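Local coordinates for protein KLLA0E08119p (Kluyveromyces lactis, PDB 3VA7) that probably catalyses the biotin- and ATP-dependent carboxylation of urea to urea-1-carboxylate, this chain holding the biotin carboxylase, carboxyltransferase and biotin-carrier parts of a longer enzyme, at residues R846-F857 and V887-D895. Sequence-based numbering, arbitrary orientation.
Sequences RYILVEYGELEF and VRSVLIEFD
Arg-888 reaches across from just before strand 889-894 into the turn that follows strand 847-852, and much of the contact at that end depends on it. Its chain bends at CG-CD (chi3 -98°), bringing NE to 2.7 Å from Tyr-852 O; NH2 adds weak bonds to Tyr-852 O and to Gly-853 O, which lies in the guanidinium plane. Glu-851 CB covers one face of this flat group and Leu-855 CA the opposite one, while a Leu-855 methyl, CD2, lies against the guanidinium. A long side chain ending in several N-H groups suits this turn, although only the NE bond is strong. Between 847-852 and 889-894 the pairing is regular and antiparallel, with Ile-848 opposite Ile-892 and Val-850 opposite Val-890 as hydrogen-bonded pairs; Val-850 N meets Val-890 O at 3.0 Å, nearly straight. On the face of Tyr-847, Leu-849 and Leu-891, the leucine methyl CD2 of Leu-891 lies against Tyr-847 CD2. Glu-893, extended with CG anti to its N (chi1 -171°), runs obliquely past the same ring with its aliphatic part, CG 3.6 Å from Tyr-847 CE2. Its carboxylate then takes two waters, one shared with Tyr-847 OH and the other with Arg-846 NH1, a partly exposed site where polar ends suit. On the other face, branched Val-850 and Ile-892 meet through CG2 and CD1, and Phe-894 turns its ring back so that CE2 meets Ile-848 CG1 at 3.9 Å.

Strand 847-852 is the middle one of a five-stranded antiparallel sheet in the carboxyltransferase domain, with 838-842 on its other side; 889-894 is followed by the outermost strand 880-885. Helix 901-912 packs on the isoleucines, Leu-904 touching Ile-848, Ile-892 and Phe-894; helix 859-875 packs against Tyr-852, and Arg-841 on the adjacent strand forms a salt bridge with Glu-851.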
ATOM      1  N   ARG A 846       1.198  20.112  21.596  1.00 25.76           N
ATOM      2  CA  ARG A 846       2.270  19.090  21.501  1.00 25.35           C
ATOM      3  C   ARG A 846       3.585  19.573  20.868  1.00 25.10           C
ATOM      4  O   ARG A 846       4.518  18.776  20.677  1.00 24.89           O
ATOM      5  CB  ARG A 846       1.817  17.882  20.657  1.00 25.13           C
ATOM      6  CG  ARG A 846       1.024  16.822  21.397  1.00 26.09           C
ATOM      7  CD  ARG A 846       0.449  15.797  20.487  1.00 23.54           C
ATOM      8  NE  ARG A 846      -0.618  16.387  19.682  1.00 27.65           N
ATOM      9  CZ  ARG A 846      -1.336  15.714  18.773  1.00 27.34           C
ATOM     10  NH1 ARG A 846      -1.106  14.415  18.558  1.00 23.20           N
ATOM     11  NH2 ARG A 846      -2.317  16.332  18.132  1.00 24.44           N
ATOM     12  N   TYR A 847       3.684  20.852  20.524  1.00 23.63           N
ATOM     13  CA  TYR A 847       4.870  21.250  19.811  1.00 23.13           C
ATOM     14  C   TYR A 847       5.136  22.701  19.933  1.00 22.69           C
ATOM     15  O   TYR A 847       4.202  23.520  20.082  1.00 21.38           O
ATOM     16  CB  TYR A 847       4.683  21.124  18.300  1.00 24.61           C
ATOM     17  CG  TYR A 847       3.913  19.987  17.709  1.00 24.04           C
ATOM     18  CD1 TYR A 847       2.488  19.919  17.793  1.00 20.86           C
ATOM     19  CD2 TYR A 847       4.602  19.026  16.986  1.00 23.27           C
ATOM     20  CE1 TYR A 847       1.806  18.898  17.207  1.00 21.06           C
ATOM     21  CE2 TYR A 847       3.936  18.005  16.359  1.00 26.42           C
ATOM     22  CZ  TYR A 847       2.551  17.947  16.450  1.00 26.56           C
ATOM     23  OH  TYR A 847       1.996  16.891  15.804  1.00 28.48           O
ATOM     24  N   ILE A 848       6.416  23.001  19.743  1.00 21.45           N
ATOM     25  CA  ILE A 848       6.909  24.356  19.656  1.00 21.51           C
ATOM     26  C   ILE A 848       7.587  24.442  18.295  1.00 22.24           C
ATOM     27  O   ILE A 848       8.395  23.593  17.945  1.00 21.43           O
ATOM     28  CB  ILE A 848       7.966  24.652  20.791  1.00 21.29           C
ATOM     29  CG1 ILE A 848       7.314  24.626  22.216  1.00 22.60           C
ATOM     30  CG2 ILE A 848       8.709  25.925  20.537  1.00 16.31           C
ATOM     31  CD1 ILE A 848       8.269  25.200  23.403  1.00 18.10           C
ATOM     32  N   LEU A 849       7.230  25.451  17.518  1.00 23.01           N
ATOM     33  CA  LEU A 849       7.879  25.688  16.264  1.00 24.22           C
ATOM     34  C   LEU A 849       9.055  26.667  16.438  1.00 24.74           C
ATOM     35  O   LEU A 849       8.843  27.785  16.922  1.00 25.44           O
ATOM     36  CB  LEU A 849       6.828  26.242  15.301  1.00 24.28           C
ATOM     37  CG  LEU A 849       7.275  26.551  13.853  1.00 26.40           C
ATOM     38  CD1 LEU A 849       7.592  25.286  13.080  1.00 21.78           C
ATOM     39  CD2 LEU A 849       6.222  27.399  13.101  1.00 25.87           C
ATOM     40  N   VAL A 850      10.264  26.281  16.027  1.00 24.83           N
ATOM     41  CA  VAL A 850      11.454  27.177  16.106  1.00 25.55           C
ATOM     42  C   VAL A 850      11.720  27.749  14.715  1.00 27.29           C
ATOM     43  O   VAL A 850      11.978  26.995  13.758  1.00 27.84           O
ATOM     44  CB  VAL A 850      12.753  26.386  16.555  1.00 25.43           C
ATOM     45  CG1 VAL A 850      13.943  27.264  16.662  1.00 23.41           C
ATOM     46  CG2 VAL A 850      12.563  25.712  17.861  1.00 24.81           C
ATOM     47  N   GLU A 851      11.672  29.059  14.575  1.00 28.58           N
ATOM     48  CA  GLU A 851      11.896  29.684  13.263  1.00 30.47           C
ATOM     49  C   GLU A 851      13.166  30.541  13.160  1.00 31.67           C
ATOM     50  O   GLU A 851      13.333  31.515  13.874  1.00 31.78           O
ATOM     51  CB  GLU A 851      10.696  30.555  12.897  1.00 29.92           C
ATOM     52  CG  GLU A 851       9.445  29.780  12.647  1.00 31.24           C
ATOM     53  CD  GLU A 851       8.329  30.725  12.334  1.00 34.52           C
ATOM     54  OE1 GLU A 851       8.448  31.918  12.696  1.00 36.63           O
ATOM     55  OE2 GLU A 851       7.339  30.284  11.731  1.00 35.12           O
ATOM     56  N   TYR A 852      14.047  30.196  12.253  1.00 33.80           N
ATOM     57  CA  TYR A 852      15.239  31.018  12.048  1.00 36.33           C
ATOM     58  C   TYR A 852      15.129  32.181  11.046  1.00 38.21           C
ATOM     59  O   TYR A 852      14.485  32.083   9.991  1.00 39.96           O
ATOM     60  CB  TYR A 852      16.428  30.135  11.666  1.00 35.79           C
ATOM     61  CG  TYR A 852      16.899  29.233  12.783  1.00 35.16           C
ATOM     62  CD1 TYR A 852      17.261  29.749  14.061  1.00 35.22           C
ATOM     63  CD2 TYR A 852      16.995  27.891  12.585  1.00 31.14           C
ATOM     64  CE1 TYR A 852      17.728  28.912  15.066  1.00 32.52           C
ATOM     65  CE2 TYR A 852      17.455  27.059  13.587  1.00 32.77           C
ATOM     66  CZ  TYR A 852      17.815  27.561  14.812  1.00 31.31           C
ATOM     67  OH  TYR A 852      18.232  26.662  15.764  1.00 30.09           O
ATOM     68  N   GLY A 853      15.795  33.270  11.394  1.00 39.42           N
ATOM     69  CA  GLY A 853      16.083  34.348  10.489  1.00 40.96           C
ATOM     70  C   GLY A 853      14.915  35.272  10.343  1.00 42.66           C
ATOM     71  O   GLY A 853      13.924  35.126  11.051  1.00 42.80           O
ATOM     72  N   GLU A 854      15.061  36.230   9.432  1.00 44.33           N
ATOM     73  CA  GLU A 854      13.936  36.929   8.850  1.00 46.89           C
ATOM     74  C   GLU A 854      13.279  35.979   7.814  1.00 47.34           C
ATOM     75  O   GLU A 854      13.774  34.857   7.578  1.00 46.48           O
ATOM     76  CB  GLU A 854      14.403  38.262   8.223  1.00 48.04           C
ATOM     77  CG  GLU A 854      15.196  39.197   9.190  1.00 49.72           C
ATOM     78  CD  GLU A 854      14.311  39.903  10.230  1.00 54.90           C
ATOM     79  OE1 GLU A 854      13.079  39.974  10.017  1.00 57.51           O
ATOM     80  OE2 GLU A 854      14.839  40.382  11.273  1.00 57.85           O
ATOM     81  N   LEU A 855      12.145  36.388   7.249  1.00 48.60           N
ATOM     82  CA  LEU A 855      11.401  35.509   6.317  1.00 50.08           C
ATOM     83  C   LEU A 855      12.144  35.440   4.946  1.00 50.36           C
ATOM     84  O   LEU A 855      11.945  36.250   4.022  1.00 50.58           O
ATOM     85  CB  LEU A 855       9.898  35.868   6.223  1.00 50.52           C
ATOM     86  CG  LEU A 855       9.041  36.129   7.512  1.00 53.72           C
ATOM     87  CD1 LEU A 855       7.557  36.439   7.192  1.00 52.95           C
ATOM     88  CD2 LEU A 855       9.126  35.045   8.635  1.00 53.99           C
ATOM     89  N   GLU A 856      13.026  34.448   4.861  1.00 49.75           N
ATOM     90  CA  GLU A 856      14.175  34.507   3.989  1.00 49.24           C
ATOM     91  C   GLU A 856      14.861  33.135   3.973  1.00 47.83           C
ATOM     92  O   GLU A 856      14.881  32.409   5.002  1.00 48.95           O
ATOM     93  CB  GLU A 856      15.158  35.504   4.561  1.00 49.92           C
ATOM     94  CG  GLU A 856      16.225  35.923   3.619  1.00 54.74           C
ATOM     95  CD  GLU A 856      15.760  37.065   2.744  1.00 60.48           C
ATOM     96  OE1 GLU A 856      16.647  37.703   2.112  1.00 61.53           O
ATOM     97  OE2 GLU A 856      14.513  37.323   2.707  1.00 62.67           O
ATOM     98  N   PHE A 857      15.410  32.765   2.823  1.00 43.91           N
ATOM     99  CA  PHE A 857      16.122  31.544   2.753  1.00 40.33           C
ATOM    100  C   PHE A 857      17.580  31.930   2.846  1.00 40.09           C
ATOM    101  O   PHE A 857      17.969  33.013   2.374  1.00 41.07           O
ATOM    102  CB  PHE A 857      15.851  30.790   1.465  1.00 38.70           C
ATOM    103  CG  PHE A 857      16.869  29.760   1.178  1.00 34.06           C
ATOM    104  CD1 PHE A 857      16.815  28.530   1.799  1.00 28.97           C
ATOM    105  CD2 PHE A 857      17.931  30.040   0.314  1.00 33.71           C
ATOM    106  CE1 PHE A 857      17.773  27.564   1.545  1.00 30.45           C
ATOM    107  CE2 PHE A 857      18.941  29.083   0.062  1.00 31.27           C
ATOM    108  CZ  PHE A 857      18.872  27.840   0.687  1.00 31.10           C
ATOM    109  N   VAL A 887      12.336  24.470   5.987  1.00 26.11           N
ATOM    110  CA  VAL A 887      13.295  25.241   5.231  1.00 26.17           C
ATOM    111  C   VAL A 887      14.158  26.134   6.116  1.00 26.62           C
ATOM    112  O   VAL A 887      15.374  26.219   5.915  1.00 26.63           O
ATOM    113  CB  VAL A 887      12.601  26.054   4.129  1.00 26.40           C
ATOM    114  CG1 VAL A 887      13.527  27.204   3.638  1.00 24.59           C
ATOM    115  CG2 VAL A 887      12.131  25.081   2.996  1.00 24.94           C
ATOM    116  N   ARG A 888      13.543  26.769   7.101  1.00 26.11           N
ATOM    117  CA  ARG A 888      14.278  27.663   7.977  1.00 26.79           C
ATOM    118  C   ARG A 888      13.775  27.490   9.448  1.00 26.50           C
ATOM    119  O   ARG A 888      13.893  28.385  10.280  1.00 25.63           O
ATOM    120  CB  ARG A 888      14.051  29.098   7.494  1.00 27.28           C
ATOM    121  CG  ARG A 888      12.605  29.503   7.577  1.00 28.53           C
ATOM    122  CD  ARG A 888      12.454  30.915   7.168  1.00 32.76           C
ATOM    123  NE  ARG A 888      12.393  31.856   8.287  1.00 33.75           N
ATOM    124  CZ  ARG A 888      11.282  32.233   8.901  1.00 33.93           C
ATOM    125  NH1 ARG A 888      10.113  31.740   8.568  1.00 31.25           N
ATOM    126  NH2 ARG A 888      11.355  33.121   9.874  1.00 39.25           N
ATOM    127  N   SER A 889      13.205  26.328   9.735  1.00 26.22           N
ATOM    128  CA  SER A 889      12.533  26.091  10.973  1.00 26.07           C
ATOM    129  C   SER A 889      12.650  24.612  11.319  1.00 25.54           C
ATOM    130  O   SER A 889      13.133  23.790  10.507  1.00 25.55           O
ATOM    131  CB  SER A 889      11.073  26.468  10.827  1.00 26.12           C
ATOM    132  OG  SER A 889      10.473  25.402  10.092  1.00 29.52           O
ATOM    133  N   VAL A 890      12.214  24.265  12.530  1.00 24.25           N
ATOM    134  CA  VAL A 890      12.133  22.855  12.904  1.00 23.43           C
ATOM    135  C   VAL A 890      11.029  22.766  13.885  1.00 23.65           C
ATOM    136  O   VAL A 890      10.831  23.657  14.735  1.00 23.74           O
ATOM    137  CB  VAL A 890      13.478  22.275  13.544  1.00 24.44           C
ATOM    138  CG1 VAL A 890      14.016  23.218  14.687  1.00 24.40           C
ATOM    139  CG2 VAL A 890      13.299  20.814  14.060  1.00 21.06           C
ATOM    140  N   LEU A 891      10.263  21.711  13.782  1.00 24.24           N
ATOM    141  CA  LEU A 891       9.150  21.621  14.684  1.00 24.82           C
ATOM    142  C   LEU A 891       9.508  20.563  15.719  1.00 25.14           C
ATOM    143  O   LEU A 891       9.968  19.480  15.374  1.00 25.60           O
ATOM    144  CB  LEU A 891       7.889  21.285  13.903  1.00 24.75           C
ATOM    145  CG  LEU A 891       6.666  21.054  14.753  1.00 23.69           C
ATOM    146  CD1 LEU A 891       6.108  22.385  15.253  1.00 20.97           C
ATOM    147  CD2 LEU A 891       5.665  20.243  13.982  1.00 17.69           C
ATOM    148  N   ILE A 892       9.299  20.903  16.980  1.00 24.69           N
ATOM    149  CA  ILE A 892       9.683  20.062  18.063  1.00 24.75           C
ATOM    150  C   ILE A 892       8.461  19.553  18.784  1.00 25.11           C
ATOM    151  O   ILE A 892       7.686  20.359  19.349  1.00 24.64           O
ATOM    152  CB  ILE A 892      10.525  20.884  19.016  1.00 25.22           C
ATOM    153  CG1 ILE A 892      11.901  21.036  18.407  1.00 24.29           C
ATOM    154  CG2 ILE A 892      10.683  20.166  20.358  1.00 24.50           C
ATOM    155  CD1 ILE A 892      12.419  22.303  18.546  1.00 22.77           C
ATOM    156  N   GLU A 893       8.274  18.233  18.752  1.00 25.61           N
ATOM    157  CA  GLU A 893       7.115  17.639  19.395  1.00 27.22           C
ATOM    158  C   GLU A 893       7.525  17.155  20.743  1.00 28.98           C
ATOM    159  O   GLU A 893       8.598  16.496  20.882  1.00 30.16           O
ATOM    160  CB  GLU A 893       6.488  16.481  18.600  1.00 27.42           C
ATOM    161  CG  GLU A 893       5.130  16.011  19.168  1.00 25.67           C
ATOM    162  CD  GLU A 893       4.557  14.731  18.506  1.00 27.61           C
ATOM    163  OE1 GLU A 893       5.060  14.291  17.465  1.00 27.17           O
ATOM    164  OE2 GLU A 893       3.596  14.129  19.049  1.00 28.03           O
ATOM    165  N   PHE A 894       6.696  17.459  21.746  1.00 29.27           N
ATOM    166  CA  PHE A 894       6.991  16.953  23.080  1.00 29.61           C
ATOM    167  C   PHE A 894       5.866  16.186  23.748  1.00 30.48           C
ATOM    168  O   PHE A 894       4.682  16.230  23.355  1.00 30.60           O
ATOM    169  CB  PHE A 894       7.515  18.058  24.006  1.00 29.01           C
ATOM    170  CG  PHE A 894       6.564  19.265  24.164  1.00 27.19           C
ATOM    171  CD1 PHE A 894       5.874  19.476  25.376  1.00 24.02           C
ATOM    172  CD2 PHE A 894       6.395  20.200  23.111  1.00 23.80           C
ATOM    173  CE1 PHE A 894       5.023  20.589  25.537  1.00 25.55           C
ATOM    174  CE2 PHE A 894       5.534  21.319  23.237  1.00 20.79           C
ATOM    175  CZ  PHE A 894       4.841  21.511  24.453  1.00 25.30           C
ATOM    176  N   ASP A 895       6.284  15.480  24.786  1.00 31.02           N
ATOM    177  CA  ASP A 895       5.408  14.773  25.694  1.00 31.37           C
ATOM    178  C   ASP A 895       5.288  15.598  26.981  1.00 31.00           C
ATOM    179  O   ASP A 895       6.182  15.596  27.807  1.00 31.03           O
ATOM    180  CB  ASP A 895       6.048  13.430  26.001  1.00 31.19           C
ATOM    181  CG  ASP A 895       5.136  12.523  26.751  1.00 34.20           C
ATOM    182  OD1 ASP A 895       4.148  13.036  27.363  1.00 36.00           O
ATOM    183  OD2 ASP A 895       5.417  11.299  26.723  1.00 34.91           O
TER
HETATM  184  O   HOH W   1       1.404  12.582  18.877  1.00 36.26           O
HETATM  185  O   HOH W   2       3.515  15.075  14.672  1.00 32.57           O